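Local structure of methylthioribose-1-phosphate isomerase (Saccharomyces cerevisiae, 1W2W) at residues D22-P27 / S47-G52; T37-Y42 / L99-S104; I56-S61 / E142-D147. The protein catalyses the interconversion of methylthioribose-1-phosphate and methylthioribulose-1-phosphate in the methionine salvage pathway. All blocks are in the same frame, centred on the assembly; numbering follows the deposited sequence.

Interaction 1: residues D22-P27 / S47-G52. With SO4 (sulfate ion), chain I.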
loop_
_atom_site.group_PDB
_atom_site.type_symbol
_atom_site.label_atom_id
_atom_site.label_comp_id
_atom_site.label_asym_id
_atom_site.label_seq_id
_atom_site.Cartn_x
_atom_site.Cartn_y
_atom_site.Cartn_z
ATOM N N ASP A 22 -9.062 3.352 21.548
ATOM C CA ASP A 22 -8.414 2.202 20.924
ATOM C C ASP A 22 -8.259 2.470 19.425
ATOM O O ASP A 22 -9.212 2.322 18.635
ATOM C CB ASP A 22 -9.245 0.944 21.147
ATOM C CG ASP A 22 -8.519 -0.306 20.714
ATOM O OD1 ASP A 22 -7.589 -0.193 19.875
ATOM O OD2 ASP A 22 -8.799 -1.438 21.174
ATOM N N GLN A 23 -7.057 2.867 19.021
ATOM C CA GLN A 23 -6.881 3.290 17.638
ATOM C C GLN A 23 -6.862 2.141 16.651
ATOM O O GLN A 23 -6.892 2.370 15.438
ATOM C CB GLN A 23 -5.633 4.150 17.494
ATOM C CG GLN A 23 -5.715 5.438 18.318
ATOM C CD GLN A 23 -4.541 6.350 18.050
ATOM O OE1 GLN A 23 -4.189 6.593 16.897
ATOM N NE2 GLN A 23 -3.917 6.849 19.116
ATOM N N LEU A 24 -6.809 0.913 17.155
ATOM C CA LEU A 24 -6.928 -0.245 16.285
ATOM C C LEU A 24 -8.335 -0.320 15.691
ATOM O O LEU A 24 -8.507 -0.884 14.617
ATOM C CB LEU A 24 -6.626 -1.553 17.034
ATOM C CG LEU A 24 -5.232 -1.773 17.634
ATOM C CD1 LEU A 24 -5.289 -3.043 18.467
ATOM C CD2 LEU A 24 -4.175 -1.917 16.539
ATOM N N LEU A 25 -9.322 0.241 16.393
ATOM C CA LEU A 25 -10.736 0.062 16.067
ATOM C C LEU A 25 -11.366 1.241 15.312
ATOM O O LEU A 25 -12.496 1.140 14.815
ATOM C CB LEU A 25 -11.528 -0.239 17.346
ATOM C CG LEU A 25 -10.980 -1.409 18.176
ATOM C CD1 LEU A 25 -11.869 -1.651 19.395
ATOM C CD2 LEU A 25 -10.863 -2.676 17.333
ATOM N N LEU A 26 -10.632 2.354 15.216
ATOM C CA LEU A 26 -11.115 3.524 14.492
ATOM C C LEU A 26 -11.111 3.236 12.985
ATOM O O LEU A 26 -10.390 2.344 12.537
ATOM C CB LEU A 26 -10.237 4.742 14.803
ATOM C CG LEU A 26 -10.267 5.306 16.237
ATOM C CD1 LEU A 26 -9.115 6.301 16.462
ATOM C CD2 LEU A 26 -11.585 6.001 16.500
ATOM N N PRO A 27 -11.883 3.973 12.192
ATOM C CA PRO A 27 -12.736 5.073 12.645
ATOM C C PRO A 27 -14.171 4.707 12.996
ATOM O O PRO A 27 -14.876 5.559 13.545
ATOM C CB PRO A 27 -12.742 5.998 11.426
ATOM C CG PRO A 27 -12.694 5.052 10.269
ATOM C CD PRO A 27 -11.938 3.807 10.729
ATOM N N SER A 47 0.656 -2.992 21.891
ATOM C CA SER A 47 -0.376 -3.444 20.968
ATOM C C SER A 47 -0.791 -2.363 19.961
ATOM O O SER A 47 -1.554 -2.645 19.032
ATOM C CB SER A 47 -1.601 -3.924 21.754
ATOM O OG SER A 47 -2.334 -2.817 22.259
HETATM N N MSE A 48 -0.296 -1.139 20.136
HETATM C CA MSE A 48 -0.629 -0.036 19.217
HETATM C C MSE A 48 -2.086 0.407 19.292
HETATM O O MSE A 48 -2.668 0.939 18.332
HETATM C CB MSE A 48 -0.187 -0.345 17.788
HETATM C CG MSE A 48 1.322 -0.485 17.686
HETATM SE SE MSE A 48 1.968 -0.742 15.859
HETATM C CE MSE A 48 1.598 1.053 15.087
ATOM N N GLN A 49 -2.676 0.203 20.464
ATOM C CA GLN A 49 -3.966 0.791 20.754
ATOM C C GLN A 49 -3.812 2.291 20.942
ATOM O O GLN A 49 -4.686 3.048 20.538
ATOM C CB GLN A 49 -4.586 0.176 22.005
ATOM C CG GLN A 49 -5.048 -1.253 21.805
ATOM C CD GLN A 49 -5.497 -1.867 23.108
ATOM O OE1 GLN A 49 -4.681 -2.058 24.004
ATOM N NE2 GLN A 49 -6.790 -2.163 23.226
ATOM N N VAL A 50 -2.702 2.709 21.542
ATOM C CA VAL A 50 -2.241 4.092 21.426
ATOM C C VAL A 50 -0.989 4.044 20.561
ATOM O O VAL A 50 -0.111 3.197 20.769
ATOM C CB VAL A 50 -1.856 4.672 22.812
ATOM C CG1 VAL A 50 -1.311 6.090 22.665
ATOM C CG2 VAL A 50 -3.053 4.674 23.760
ATOM N N ARG A 51 -0.888 4.944 19.585
ATOM C CA ARG A 51 0.353 5.045 18.832
ATOM C C ARG A 51 0.530 6.478 18.364
ATOM O O ARG A 51 -0.299 7.340 18.671
ATOM C CB ARG A 51 0.407 4.038 17.673
ATOM C CG ARG A 51 -0.934 3.744 16.975
ATOM C CD ARG A 51 -1.590 4.978 16.361
ATOM N NE ARG A 51 -0.656 5.680 15.480
ATOM C CZ ARG A 51 -0.777 6.942 15.082
ATOM N NH1 ARG A 51 -1.809 7.676 15.474
ATOM N NH2 ARG A 51 0.148 7.472 14.279
ATOM N N GLY A 52 1.615 6.751 17.654
ATOM C CA GLY A 52 2.020 8.135 17.475
ATOM C C GLY A 52 3.057 8.509 18.514
ATOM O O GLY A 52 2.835 8.340 19.714
HETATM S S SO4 I . 3.250 4.727 14.910
HETATM O O1 SO4 I . 3.356 4.894 16.364
HETATM O O2 SO4 I . 3.867 3.450 14.549
HETATM O O3 SO4 I . 1.852 4.688 14.525
HETATM O O4 SO4 I . 3.966 5.815 14.257
#
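Gln-23 and Arg-51 meet at about a right angle, amide across guanidinium. Arg-51 NH1 points along its own plane onto a lone pair of Gln-23 OE1, 3.0 Å away and nearly straight. The first torsion of Arg-51 sets CG between backbone N and carbonyl carbon (chi1 35°), and two further bends turn NE to the sulfate. Arg-51 NE gives sulfate O3 a 2.9 Å bond, and NH2, which also bonds Asn-182 O, adds a longer, more bent one there. Gly-52 N reaches sulfate O1. The Arg-51 side chain lies about 4 Å from that of Cys-181, the predicted transition-state stabiliser. The sulfate, probably from the crystallisation liquor, may mark where a substrate phosphate binds. With an alanine at Arg-51, Gln-23 OE1 would probably lose its donor and the sulfate would be left to Gly-52, Arg-106 and another protein chain. Gln-49 NE2 meets Asp-22 OD2 at 3.0 Å from above the carboxylate plane, the two planes 74° apart. Asp-22 OD1 takes Leu-24 N in an Asx turn. Gln-23 N bonds Gln-49 O at 2.8 Å. The loop after strand 17-21 thus lies against the link from helix 38-46, closed by a Schellman motif, to helix 53-73.

Interaction 2: residues T37-Y42 / L99-S104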
loop_
_atom_site.group_PDB
_atom_site.type_symbol
_atom_site.label_atom_id
_atom_site.label_comp_id
_atom_site.label_asym_id
_atom_site.label_seq_id
_atom_site.Cartn_x
_atom_site.Cartn_y
_atom_site.Cartn_z
ATOM N N THR A 37 -2.519 1.420 35.554
ATOM C CA THR A 37 -1.173 1.045 35.971
ATOM C C THR A 37 -0.198 1.074 34.817
ATOM O O THR A 37 -0.589 1.268 33.655
ATOM C CB THR A 37 -1.163 -0.377 36.540
ATOM O OG1 THR A 37 -1.344 -1.311 35.460
ATOM C CG2 THR A 37 -2.365 -0.591 37.457
ATOM N N ILE A 38 1.071 0.856 35.146
ATOM C CA ILE A 38 2.104 0.813 34.120
ATOM C C ILE A 38 1.884 -0.381 33.198
ATOM O O ILE A 38 2.253 -0.345 32.019
ATOM C CB ILE A 38 3.501 0.841 34.760
ATOM C CG1 ILE A 38 3.729 2.236 35.365
ATOM C CG2 ILE A 38 4.587 0.575 33.715
ATOM C CD1 ILE A 38 4.962 2.348 36.260
ATOM N N ASP A 39 1.253 -1.436 33.708
ATOM C CA ASP A 39 0.955 -2.565 32.827
ATOM C C ASP A 39 -0.012 -2.148 31.732
ATOM O O ASP A 39 0.082 -2.654 30.617
ATOM C CB ASP A 39 0.370 -3.767 33.577
ATOM C CG ASP A 39 1.328 -4.337 34.585
ATOM O OD1 ASP A 39 2.383 -4.860 34.167
ATOM O OD2 ASP A 39 1.110 -4.290 35.808
ATOM N N ASP A 40 -0.941 -1.247 32.054
ATOM C CA ASP A 40 -1.923 -0.783 31.074
ATOM C C ASP A 40 -1.233 0.083 30.024
ATOM O O ASP A 40 -1.491 -0.054 28.831
ATOM C CB ASP A 40 -3.023 0.031 31.747
ATOM C CG ASP A 40 -3.862 -0.799 32.704
ATOM O OD1 ASP A 40 -3.966 -2.036 32.507
ATOM O OD2 ASP A 40 -4.452 -0.287 33.679
ATOM N N GLY A 41 -0.364 0.972 30.490
ATOM C CA GLY A 41 0.433 1.808 29.611
ATOM C C GLY A 41 1.250 0.953 28.663
ATOM O O GLY A 41 1.243 1.172 27.451
ATOM N N TYR A 42 1.943 -0.041 29.213
ATOM C CA TYR A 42 2.747 -0.942 28.391
ATOM C C TYR A 42 1.852 -1.643 27.381
ATOM O O TYR A 42 2.198 -1.744 26.205
ATOM C CB TYR A 42 3.437 -1.997 29.271
ATOM C CG TYR A 42 4.199 -3.045 28.491
ATOM C CD1 TYR A 42 5.548 -2.884 28.210
ATOM C CD2 TYR A 42 3.565 -4.196 28.039
ATOM C CE1 TYR A 42 6.255 -3.849 27.499
ATOM C CE2 TYR A 42 4.255 -5.163 27.332
ATOM C CZ TYR A 42 5.600 -4.982 27.064
ATOM O OH TYR A 42 6.289 -5.942 26.360
ATOM N N LEU A 99 9.500 1.222 35.225
ATOM C CA LEU A 99 9.850 2.199 34.186
ATOM C C LEU A 99 10.679 1.606 33.052
ATOM O O LEU A 99 10.449 1.912 31.879
ATOM C CB LEU A 99 10.525 3.439 34.787
ATOM C CG LEU A 99 9.704 4.264 35.778
ATOM C CD1 LEU A 99 10.602 5.305 36.451
ATOM C CD2 LEU A 99 8.526 4.943 35.064
ATOM N N ASP A 100 11.641 0.754 33.386
ATOM C CA ASP A 100 12.368 -0.000 32.369
ATOM C C ASP A 100 11.479 -0.945 31.555
ATOM O O ASP A 100 11.656 -1.081 30.345
ATOM C CB ASP A 100 13.565 -0.754 32.980
ATOM C CG ASP A 100 14.589 0.183 33.619
ATOM O OD1 ASP A 100 14.560 1.406 33.352
ATOM O OD2 ASP A 100 15.468 -0.220 34.416
ATOM N N PHE A 101 10.521 -1.594 32.215
ATOM C CA PHE A 101 9.543 -2.438 31.526
ATOM C C PHE A 101 8.763 -1.588 30.515
ATOM O O PHE A 101 8.659 -1.940 29.328
ATOM C CB PHE A 101 8.613 -3.075 32.566
ATOM C CG PHE A 101 7.460 -3.844 31.986
ATOM C CD1 PHE A 101 7.675 -4.893 31.102
ATOM C CD2 PHE A 101 6.160 -3.511 32.331
ATOM C CE1 PHE A 101 6.608 -5.600 30.571
ATOM C CE2 PHE A 101 5.087 -4.218 31.805
ATOM C CZ PHE A 101 5.314 -5.263 30.927
ATOM N N LEU A 102 8.234 -0.463 30.989
ATOM C CA LEU A 102 7.453 0.439 30.129
ATOM C C LEU A 102 8.264 0.874 28.911
ATOM O O LEU A 102 7.758 0.869 27.782
ATOM C CB LEU A 102 7.005 1.675 30.918
ATOM C CG LEU A 102 6.141 2.698 30.172
ATOM C CD1 LEU A 102 4.910 1.978 29.629
ATOM C CD2 LEU A 102 5.705 3.792 31.142
ATOM N N LEU A 103 9.520 1.254 29.149
ATOM C CA LEU A 103 10.440 1.646 28.084
ATOM C C LEU A 103 10.554 0.584 26.992
ATOM O O LEU A 103 10.717 0.907 25.810
ATOM C CB LEU A 103 11.831 1.949 28.651
ATOM C CG LEU A 103 12.907 2.340 27.637
ATOM C CD1 LEU A 103 12.637 3.754 27.134
ATOM C CD2 LEU A 103 14.288 2.250 28.261
ATOM N N SER A 104 10.470 -0.682 27.386
ATOM C CA SER A 104 10.649 -1.778 26.430
ATOM C C SER A 104 9.457 -2.007 25.499
ATOM O O SER A 104 9.555 -2.790 24.558
ATOM C CB SER A 104 10.985 -3.087 27.149
ATOM O OG SER A 104 9.846 -3.632 27.803
#
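Tyr-42 lays its ring over that of Phe-101 in an offset stack, with centroids 4.0 Å apart and planes at 16°. The overlap is close. Phe-101 CZ sits over the centre of the Tyr-42 ring, while Tyr-42 CD1 lies toward the rim of the Phe-101 ring. Both rings leave their helices with CG opposite the backbone N (chi1 175° for Tyr-42), which brings them face to face. Deeper in, Leu-102 CD1 touches the backbone of Tyr-42, 3.6 Å from its N. Gly-41 lies beside this methyl, where a CB would point at Leu-102. Ile-38 CG2 meets Leu-102 CB at 3.9 Å, the two side chains crossing at about a right angle. The contact joins the start of helix 38-46 to the end of helix 88-103. The axes of the two short segments run nearly parallel, 13° between their directions, and come within 9.4 Å. Thr-37 and Asp-40 form a capping box at the start of the first helix. Helices 53-73 and 111-124 cover the buried side, where Leu-102 touches Ser-63 and Leu-116. The outer side is looser and more polar. Asp-39 OD1 comes obliquely to Phe-101 CE2, and its OD2 pairs with Arg-98. Ser-104 OG lies near the edge of the Tyr-42 ring, 3.6 Å from CE1. That hydroxyl donates to Phe-101 O, which also accepts from Ser-104 N.

Interaction 3: residues I56-S61 / E142-D147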
loop_
_atom_site.group_PDB
_atom_site.type_symbol
_atom_site.label_atom_id
_atom_site.label_comp_id
_atom_site.label_asym_id
_atom_site.label_seq_id
_atom_site.Cartn_x
_atom_site.Cartn_y
_atom_site.Cartn_z
ATOM N N ILE A 56 2.417 8.168 22.563
ATOM C CA ILE A 56 3.055 7.071 23.289
ATOM C C ILE A 56 3.730 7.577 24.566
ATOM O O ILE A 56 3.526 7.004 25.646
ATOM C CB ILE A 56 4.051 6.339 22.379
ATOM C CG1 ILE A 56 3.297 5.609 21.261
ATOM C CG2 ILE A 56 4.959 5.404 23.203
ATOM C CD1 ILE A 56 4.175 5.157 20.117
ATOM N N ALA A 57 4.526 8.640 24.437
ATOM C CA ALA A 57 5.178 9.255 25.597
ATOM C C ALA A 57 4.176 9.754 26.629
ATOM O O ALA A 57 4.382 9.619 27.841
ATOM C CB ALA A 57 6.081 10.390 25.158
ATOM N N ILE A 58 3.088 10.358 26.160
ATOM C CA ILE A 58 2.083 10.884 27.079
ATOM C C ILE A 58 1.342 9.772 27.823
ATOM O O ILE A 58 1.202 9.839 29.050
ATOM C CB ILE A 58 1.079 11.810 26.341
ATOM C CG1 ILE A 58 1.787 13.096 25.883
ATOM C CG2 ILE A 58 -0.110 12.156 27.262
ATOM C CD1 ILE A 58 1.047 13.834 24.755
ATOM N N VAL A 59 0.859 8.756 27.108
ATOM C CA VAL A 59 0.177 7.657 27.813
ATOM C C VAL A 59 1.116 6.902 28.752
ATOM O O VAL A 59 0.717 6.519 29.863
ATOM C CB VAL A 59 -0.569 6.672 26.883
ATOM C CG1 VAL A 59 0.408 5.727 26.184
ATOM C CG2 VAL A 59 -1.544 5.813 27.719
ATOM N N GLY A 60 2.359 6.702 28.320
ATOM C CA GLY A 60 3.372 6.080 29.167
ATOM C C GLY A 60 3.575 6.851 30.467
ATOM O O GLY A 60 3.504 6.276 31.567
ATOM N N SER A 61 3.826 8.152 30.332
ATOM C CA SER A 61 3.996 9.046 31.471
ATOM C C SER A 61 2.765 9.036 32.386
ATOM O O SER A 61 2.892 8.917 33.598
ATOM C CB SER A 61 4.292 10.469 30.988
ATOM O OG SER A 61 5.511 10.498 30.262
ATOM N N GLU A 142 2.635 19.548 32.207
ATOM C CA GLU A 142 3.540 20.363 31.405
ATOM C C GLU A 142 3.866 19.685 30.081
ATOM O O GLU A 142 3.853 20.342 29.039
ATOM C CB GLU A 142 4.817 20.677 32.173
ATOM C CG GLU A 142 4.585 21.730 33.248
ATOM C CD GLU A 142 5.640 21.686 34.332
ATOM O OE1 GLU A 142 6.781 21.272 34.025
ATOM O OE2 GLU A 142 5.312 22.065 35.482
ATOM N N LEU A 143 4.140 18.382 30.131
ATOM C CA LEU A 143 4.398 17.594 28.919
ATOM C C LEU A 143 3.234 17.749 27.933
ATOM O O LEU A 143 3.425 18.040 26.739
ATOM C CB LEU A 143 4.628 16.117 29.280
ATOM C CG LEU A 143 4.755 15.120 28.116
ATOM C CD1 LEU A 143 6.078 15.310 27.378
ATOM C CD2 LEU A 143 4.565 13.673 28.581
ATOM N N ILE A 144 2.019 17.562 28.438
ATOM C CA ILE A 144 0.833 17.629 27.601
ATOM C C ILE A 144 0.592 19.068 27.127
ATOM O O ILE A 144 0.355 19.318 25.944
ATOM C CB ILE A 144 -0.389 17.046 28.365
ATOM C CG1 ILE A 144 -0.235 15.523 28.515
ATOM C CG2 ILE A 144 -1.703 17.388 27.647
ATOM C CD1 ILE A 144 -1.121 14.893 29.580
ATOM N N ASP A 145 0.641 20.034 28.035
ATOM C CA ASP A 145 0.263 21.385 27.630
ATOM C C ASP A 145 1.287 21.971 26.655
ATOM O O ASP A 145 0.926 22.676 25.703
ATOM C CB ASP A 145 0.114 22.294 28.849
ATOM C CG ASP A 145 -1.089 21.930 29.695
ATOM O OD1 ASP A 145 -1.937 21.129 29.234
ATOM O OD2 ASP A 145 -1.265 22.410 30.838
ATOM N N GLU A 146 2.560 21.678 26.895
ATOM C CA GLU A 146 3.607 22.052 25.948
ATOM C C GLU A 146 3.483 21.315 24.616
ATOM O O GLU A 146 3.733 21.900 23.562
ATOM C CB GLU A 146 5.006 21.865 26.544
ATOM C CG GLU A 146 5.303 22.825 27.702
ATOM C CD GLU A 146 6.637 22.571 28.374
ATOM O OE1 GLU A 146 7.495 21.855 27.812
ATOM O OE2 GLU A 146 6.845 23.098 29.488
ATOM N N ASP A 147 3.099 20.042 24.638
ATOM C CA ASP A 147 2.921 19.318 23.378
ATOM C C ASP A 147 1.904 20.036 22.488
ATOM O O ASP A 147 2.167 20.283 21.317
ATOM C CB ASP A 147 2.516 17.866 23.627
ATOM C CG ASP A 147 2.432 17.064 22.353
ATOM O OD1 ASP A 147 3.490 16.574 21.914
ATOM O OD2 ASP A 147 1.362 16.884 21.735
#
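Ile-58 spans two residues of the facing helix: CG2 lies on Ile-144, and CG1 sits between Leu-143 and Ile-144. Ile-58 CG2 touches Ile-144 CG1 at 3.6 Å, and Ile-144 CD1 is almost as near. Ile-58 CG1 lies 3.9 Å from Leu-143 CD2. Both isoleucines hold CG1 beside the backbone N and CG2 opposite it (chi1 -68° for Ile-58, -70° for Ile-144). From these positions CG2 of Ile-58 meets the CG1 branch of Ile-144. Their side chains meet at a slant. Leu-143 comes in with one methyl, CD2. Leu-143 CD2 also meets Ser-61 OG at 3.7 Å, and it lies close to Ala-57 O. Ile-58 CD1 reaches on toward Asp-147 CG at 4.3 Å, a looser contact.

The two segments run antiparallel, with axes 10.5 Å apart at closest approach and 159° between their directions. They belong to helix 53-73 and to the long helix 129-168. Helix 111-124 closes one side: its Ser-115 touches both Ser-61 and Leu-143. Strand 6-9 adds Ile-6 against Ile-58 and Phe-8 against Ile-144. This is helix packing near the centre of the chain, away from the predicted transition-state stabiliser Cys-181.

The polar groups at this apolar contact find partners within their own helix or in nearby loops. Ser-61 OG donates to Ala-57 O at 2.8 Å, tilted from the carbonyl plane. Ser-61 N reaches the same oxygen from the opposite face. Asp-147 OD2 takes a bond from Ser-189. Between the two segments the contact therefore rests mainly on apolar packing, while the buried hydroxyl of Ser-61 is satisfied by its own helix.

Overall arrangement
Interactions 2 and 3 are helix-to-helix, and interaction 1 joins two loops. This chain is the N-terminal part of a longer enzyme. The centres of the contacts lie 15 to 17 Å apart. Helix 53-73 is the common element: interaction 1 ends just before it, interaction 3 lies on it, and interaction 2 packs beside it. Interaction 3 touches both others, through Val-50 on Val-59 and Leu-102 on Gly-60. Interactions 1 and 2 do not touch, but helix 38-46 runs from one to the other. Along the chain interaction 1 closes before interaction 3 opens, while interaction 2 crosses both. Helix 53-73 thus runs from the sulfate site of interaction 1 to the chain centre at interaction 3.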